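Local coordinates for protein endo-beta-1,2-glucanase (Talaromyces funiculosus, PDB 6IMV) that hydrolyses beta-1,2-glucans at internal linkages as a fungal endo-beta-1,2-glucanase, a glycoside hydrolase, at residues A[408-411]-A[416-419]. Sequence-based numbering, arbitrary orientation.
Sequences KKMQ and STES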
loop_
_atom_site.group_PDB
_atom_site.type_symbol
_atom_site.label_atom_id
_atom_site.label_comp_id
_atom_site.label_asym_id
_atom_site.label_seq_id
_atom_site.Cartn_x
_atom_site.Cartn_y
_atom_site.Cartn_z
ATOM N N LYS A 408 14.473 -18.712 6.808
ATOM C CA LYS A 408 13.694 -19.625 7.636
ATOM C C LYS A 408 12.408 -18.927 8.088
ATOM O O LYS A 408 12.439 -17.762 8.479
ATOM C CB LYS A 408 14.507 -20.113 8.839
ATOM C CG LYS A 408 15.664 -21.024 8.473
ATOM C CD LYS A 408 15.197 -22.327 7.891
ATOM C CE LYS A 408 16.318 -23.119 7.270
ATOM N NZ LYS A 408 15.765 -24.230 6.455
ATOM N N LYS A 409 11.293 -19.664 7.980
ATOM C CA LYS A 409 9.945 -19.264 8.402
ATOM C C LYS A 409 9.367 -18.137 7.534
ATOM O O LYS A 409 8.385 -17.550 7.919
ATOM C CB LYS A 409 9.920 -18.795 9.863
ATOM C CG LYS A 409 10.670 -19.658 10.864
ATOM C CD LYS A 409 10.606 -19.103 12.280
ATOM C CE LYS A 409 9.450 -19.664 13.075
ATOM N NZ LYS A 409 9.709 -21.050 13.547
ATOM N N MET A 410 9.933 -17.870 6.354
ATOM C CA MET A 410 9.538 -16.681 5.605
ATOM C C MET A 410 8.491 -17.008 4.528
ATOM O O MET A 410 8.005 -16.097 3.850
ATOM C CB MET A 410 10.761 -15.978 5.013
ATOM C CG MET A 410 11.522 -15.176 6.064
ATOM S SD MET A 410 10.431 -13.972 6.909
ATOM C CE MET A 410 10.183 -12.768 5.604
ATOM N N GLN A 411 8.103 -18.282 4.417
ATOM C CA GLN A 411 6.855 -18.668 3.758
ATOM C C GLN A 411 5.971 -19.425 4.751
ATOM O O GLN A 411 6.457 -20.095 5.686
ATOM C CB GLN A 411 7.080 -19.540 2.521
ATOM C CG GLN A 411 7.788 -18.834 1.379
ATOM C CD GLN A 411 7.940 -19.739 0.179
ATOM O OE1 GLN A 411 8.737 -20.688 0.177
ATOM N NE2 GLN A 411 7.157 -19.456 -0.856
ATOM N N SER A 416 3.768 -15.254 1.891
ATOM C CA SER A 416 4.976 -14.704 2.524
ATOM C C SER A 416 4.689 -14.301 3.977
ATOM O O SER A 416 3.553 -13.935 4.348
ATOM C CB SER A 416 5.542 -13.550 1.737
ATOM O OG SER A 416 4.642 -12.444 1.694
ATOM N N THR A 417 5.743 -14.387 4.796
ATOM C CA THR A 417 5.734 -13.949 6.182
ATOM C C THR A 417 6.109 -12.458 6.239
ATOM O O THR A 417 6.826 -11.956 5.353
ATOM C CB THR A 417 6.680 -14.839 6.997
ATOM O OG1 THR A 417 6.343 -16.206 6.761
ATOM C CG2 THR A 417 6.632 -14.563 8.479
ATOM N N GLU A 418 5.646 -11.773 7.294
ATOM C CA GLU A 418 5.769 -10.307 7.467
ATOM C C GLU A 418 7.216 -9.833 7.242
ATOM O O GLU A 418 7.475 -8.948 6.408
ATOM C CB GLU A 418 5.267 -9.912 8.861
ATOM C CG GLU A 418 5.484 -8.442 9.223
ATOM C CD GLU A 418 4.370 -7.472 8.874
ATOM O OE1 GLU A 418 3.431 -7.877 8.161
ATOM O OE2 GLU A 418 4.450 -6.297 9.308
ATOM N N SER A 419 8.159 -10.387 8.010
ATOM C CA SER A 419 9.524 -9.867 8.035
ATOM C C SER A 419 10.471 -10.849 8.724
ATOM O O SER A 419 10.027 -11.706 9.472
ATOM C CB SER A 419 9.579 -8.522 8.716
ATOM O OG SER A 419 9.400 -8.658 10.111
#
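Thr417 meets the loop at Lys409 and Met410 through both its hydroxyl and its backbone. Its OG1 donates to Lys409 O at 2.7 Å, approaching with a C=O...donor angle of 136° and only slightly tilted from the carbonyl plane. Its amide N reaches Met410 O at 3.0 Å; the N-H points almost straight at the oxygen (162°) but stands well above the carbonyl plane. Ser416 CA adds a CA-H...O contact of 3.6 Å to the same Met410 O. With OG1 anti to its own carbonyl carbon (chi1 -52°), Thr417 can use hydroxyl and amide on successive carbonyls, while CG2 lies 3.5 Å from Lys409 O. The side chain of Met410, curled back on itself by turns at its second and third torsions, folds over Thr417 and Ser419: SD comes 3.4 Å from Ser419 O, and CE lies 3.5 Å from Thr417 O. Next to this, Gln411 and Ser416 form an antiparallel non-hydrogen-bonded pair, their side chains on one face of the hairpin made by strands 411-412 and 415-421.

Farther out, Lys409 NZ is bound by the carbonyls of Val499 and Trp66, Gln411 OE1 by Arg16, and Thr417 OG1 by Asn412 ND2. Glu418 points away from the loop; its carboxylate bonds Ser435, Thr432 and Asn348, the last two lining the glucose pocket.

A valine in place of Thr417 would probably leave Lys409 O without its hydroxyl donor and take this acceptor from Asn412 ND2, setting the loop freer to shift. The bonding implies a hydroxyl on strand 415-421 that gives a hydrogen bond to the loop at Lys409 and takes one from Asn412 on the partner strand, so the carbonyl of the buried residue Lys409 has a side-chain donor.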